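Local atomic coordinates of rRNA adenine N-6-methyltransferase (Saccharopolyspora erythraea, PDB entry 6NVM), a protein that dimethylates a single adenine of 23S rRNA with S-adenosyl-L-methionine as methyl donor, lowering ribosome affinity for macrolide, lincosamide and streptogramin B antibiotics. Residues A[164-169]-A[214-219]. Numbering follows the deposited sequence.
Sequences MVTQLE and AIMRLR
M164 and M216 face each other as a hydrogen-bonded antiparallel pair, M164 N to M216 O at 2.9 Å and M216 N back to M164 O, both close to straight. The next such pair, T166 with A214, is less even: T166 N to A214 O is straight enough, but the N-H...O angle from A214 N to T166 O falls to 137°, just where the strand gives way to the helix starting at L168.

On the face carrying M164, T166, M216 and L218, M164 CB rests against M216 CG at 4.3 Å. M164 sends CG beside its own backbone N (chi1 -70°); in the conformer given here, one of two, the bend at chi3 brings CE to within 4.0 Å of L218 CG. M216 places CG between its backbone N and carbonyl carbon (chi1 63°), and its chain crosses the T166 side chain at about a right angle, with SD 4.1 Å from T166 OG1 and 4.2 Å from T166 CG2. The T166 hydroxyl donates to the O of Q167, the N-cap residue of helix 168-175, 3.0 Å away. At the helix start, L168 CD1 lies 3.8 Å from A214 CB. Helix 146-155 packs on M164, T166 and L218, while helix 168-175 meets T166, A214 and M216.

V165 and I215 form the non-hydrogen-bonded pair on the other face, V165 CG2 meeting I215 CG1 at 4.2 Å under helix 56-65. The V165 side chain also lies close to A140 and L53, both predicted to bind S-adenosyl-L-methionine.

The seven-stranded sheet with order 3-2-1-4-5-7-6 is the class I methyltransferase fold; strand 213-220 runs antiparallel to both its neighbours, 159-167 and 192-200, as the fold's seventh strand does. Four backbone bonds fix the register, while side chains contribute mainly apolar contacts, giving a buried seam between helices on both faces.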
ATOM      1  N   MET A 164      -0.464   5.889   4.038  0.65 30.22           N
ATOM      2  CA  MET A 164      -1.525   6.537   3.285  0.65 32.61           C
ATOM      3  C   MET A 164      -2.796   6.608   4.112  0.65 33.23           C
ATOM      4  O   MET A 164      -3.150   5.651   4.808  0.65 32.87           O
ATOM      5  CB  MET A 164      -1.812   5.785   1.980  0.65 34.69           C
ATOM      6  CG  MET A 164      -0.712   5.910   0.954  0.65 37.08           C
ATOM      7  SD  MET A 164      -0.903   4.729  -0.393  0.65 38.78           S
ATOM      8  CE  MET A 164      -0.415   3.208   0.416  0.65 36.90           C
ATOM      9  N   VAL A 165      -3.474   7.750   4.022  1.00 30.48           N
ATOM     10  CA  VAL A 165      -4.831   7.910   4.521  1.00 30.64           C
ATOM     11  C   VAL A 165      -5.752   7.708   3.327  1.00 31.24           C
ATOM     12  O   VAL A 165      -5.668   8.453   2.341  1.00 31.10           O
ATOM     13  CB  VAL A 165      -5.043   9.292   5.158  1.00 31.86           C
ATOM     14  CG1 VAL A 165      -6.481   9.440   5.644  1.00 33.12           C
ATOM     15  CG2 VAL A 165      -4.064   9.504   6.289  1.00 31.53           C
ATOM     16  N   THR A 166      -6.607   6.692   3.400  1.00 33.06           N
ATOM     17  CA  THR A 166      -7.524   6.343   2.321  1.00 34.07           C
ATOM     18  C   THR A 166      -8.930   6.191   2.887  1.00 34.79           C
ATOM     19  O   THR A 166      -9.147   6.262   4.097  1.00 35.81           O
ATOM     20  CB  THR A 166      -7.099   5.043   1.622  1.00 30.58           C
ATOM     21  OG1 THR A 166      -7.326   3.927   2.497  1.00 33.26           O
ATOM     22  CG2 THR A 166      -5.627   5.089   1.240  1.00 28.58           C
ATOM     23  N   GLN A 167      -9.895   5.961   2.004  1.00 37.13           N
ATOM     24  CA  GLN A 167     -11.208   5.548   2.472  1.00 40.69           C
ATOM     25  C   GLN A 167     -11.083   4.237   3.238  1.00 36.56           C
ATOM     26  O   GLN A 167     -10.199   3.416   2.970  1.00 35.26           O
ATOM     27  CB  GLN A 167     -12.182   5.392   1.303  1.00 51.67           C
ATOM     28  CG  GLN A 167     -12.623   6.712   0.697  1.00 63.18           C
ATOM     29  CD  GLN A 167     -13.777   6.554  -0.275  1.00 74.44           C
ATOM     30  OE1 GLN A 167     -14.128   5.441  -0.668  1.00 77.70           O
ATOM     31  NE2 GLN A 167     -14.376   7.673  -0.665  1.00 78.56           N
ATOM     32  N   LEU A 168     -11.976   4.050   4.210  1.00 35.70           N
ATOM     33  CA  LEU A 168     -11.896   2.886   5.089  1.00 38.22           C
ATOM     34  C   LEU A 168     -12.007   1.580   4.310  1.00 39.71           C
ATOM     35  O   LEU A 168     -11.219   0.649   4.520  1.00 38.53           O
ATOM     36  CB  LEU A 168     -12.989   2.968   6.157  1.00 42.39           C
ATOM     37  CG  LEU A 168     -13.102   1.781   7.116  1.00 46.80           C
ATOM     38  CD1 LEU A 168     -11.807   1.566   7.890  1.00 44.76           C
ATOM     39  CD2 LEU A 168     -14.279   1.983   8.069  1.00 51.58           C
ATOM     40  N   GLU A 169     -12.993   1.478   3.416  1.00 41.16           N
ATOM     41  CA  GLU A 169     -13.226   0.200   2.750  1.00 45.00           C
ATOM     42  C   GLU A 169     -12.066  -0.169   1.833  1.00 37.48           C
ATOM     43  O   GLU A 169     -11.693  -1.347   1.735  1.00 34.91           O
ATOM     44  CB  GLU A 169     -14.544   0.241   1.973  1.00 62.58           C
ATOM     45  CG  GLU A 169     -15.770   0.034   2.853  1.00 81.12           C
ATOM     46  CD  GLU A 169     -15.739  -1.294   3.596  1.00 93.64           C
ATOM     47  OE1 GLU A 169     -15.114  -2.250   3.087  1.00 96.42           O
ATOM     48  OE2 GLU A 169     -16.323  -1.380   4.697  1.00 98.99           O
ATOM     49  N   ALA A 214      -9.003   5.625   6.785  1.00 34.04           N
ATOM     50  CA  ALA A 214      -8.127   4.715   7.504  1.00 34.23           C
ATOM     51  C   ALA A 214      -6.691   5.063   7.158  1.00 30.74           C
ATOM     52  O   ALA A 214      -6.414   5.658   6.113  1.00 30.56           O
ATOM     53  CB  ALA A 214      -8.433   3.253   7.158  1.00 39.33           C
ATOM     54  N   ILE A 215      -5.784   4.700   8.055  1.00 28.24           N
ATOM     55  CA  ILE A 215      -4.355   4.718   7.774  1.00 27.88           C
ATOM     56  C   ILE A 215      -3.942   3.302   7.418  1.00 29.80           C
ATOM     57  O   ILE A 215      -4.215   2.360   8.174  1.00 30.60           O
ATOM     58  CB  ILE A 215      -3.541   5.237   8.971  1.00 27.99           C
ATOM     59  CG1 ILE A 215      -4.009   6.636   9.372  1.00 30.99           C
ATOM     60  CG2 ILE A 215      -2.056   5.252   8.623  1.00 29.80           C
ATOM     61  CD1 ILE A 215      -3.485   7.084  10.714  1.00 33.97           C
ATOM     62  N   MET A 216      -3.292   3.149   6.272  1.00 30.37           N
ATOM     63  CA  MET A 216      -2.710   1.881   5.866  1.00 32.16           C
ATOM     64  C   MET A 216      -1.261   2.122   5.467  1.00 29.83           C
ATOM     65  O   MET A 216      -0.876   3.235   5.095  1.00 28.41           O
ATOM     66  CB  MET A 216      -3.489   1.241   4.702  1.00 35.45           C
ATOM     67  CG  MET A 216      -3.493   2.050   3.416  1.00 35.57           C
ATOM     68  SD  MET A 216      -4.315   1.192   2.048  1.00 37.72           S
ATOM     69  CE  MET A 216      -3.228  -0.208   1.817  1.00 38.11           C
ATOM     70  N   ARG A 217      -0.459   1.065   5.544  1.00 26.56           N
ATOM     71  CA  ARG A 217       0.967   1.161   5.275  1.00 28.58           C
ATOM     72  C   ARG A 217       1.424  -0.014   4.426  1.00 29.24           C
ATOM     73  O   ARG A 217       1.023  -1.154   4.664  1.00 31.74           O
ATOM     74  CB  ARG A 217       1.765   1.206   6.587  1.00 32.23           C
ATOM     75  CG  ARG A 217       3.279   1.259   6.416  1.00 39.05           C
ATOM     76  CD  ARG A 217       3.969   1.476   7.765  1.00 46.48           C
ATOM     77  NE  ARG A 217       3.560   0.467   8.741  1.00 53.27           N
ATOM     78  CZ  ARG A 217       3.804   0.536  10.044  1.00 60.30           C
ATOM     79  NH1 ARG A 217       4.460   1.570  10.551  1.00 62.01           N
ATOM     80  NH2 ARG A 217       3.387  -0.433  10.846  1.00 63.32           N
ATOM     81  N   LEU A 218       2.240   0.285   3.422  1.00 32.45           N
ATOM     82  CA  LEU A 218       3.015  -0.713   2.694  1.00 30.82           C
ATOM     83  C   LEU A 218       4.457  -0.660   3.174  1.00 30.34           C
ATOM     84  O   LEU A 218       5.011   0.423   3.370  1.00 30.78           O
ATOM     85  CB  LEU A 218       2.984  -0.459   1.183  1.00 31.90           C
ATOM     86  CG  LEU A 218       1.637  -0.257   0.503  1.00 42.15           C
ATOM     87  CD1 LEU A 218       1.837  -0.101  -1.002  1.00 44.30           C
ATOM     88  CD2 LEU A 218       0.719  -1.412   0.806  1.00 48.94           C
ATOM     89  N   ARG A 219       5.066  -1.826   3.370  1.00 30.50           N
ATOM     90  CA  ARG A 219       6.491  -1.920   3.663  1.00 30.75           C
ATOM     91  C   ARG A 219       7.120  -2.821   2.614  1.00 31.64           C
ATOM     92  O   ARG A 219       6.711  -3.977   2.465  1.00 28.91           O
ATOM     93  CB  ARG A 219       6.757  -2.476   5.067  1.00 32.20           C
ATOM     94  CG  ARG A 219       5.943  -1.809   6.173  1.00 41.29           C
ATOM     95  CD  ARG A 219       6.309  -2.336   7.562  1.00 50.63           C
ATOM     96  NE  ARG A 219       7.634  -1.874   7.962  1.00 57.05           N
ATOM     97  CZ  ARG A 219       8.758  -2.566   7.816  1.00 67.35           C
ATOM     98  NH1 ARG A 219       8.742  -3.787   7.295  1.00 70.57           N
ATOM     99  NH2 ARG A 219       9.910  -2.031   8.197  1.00 72.91           N
TER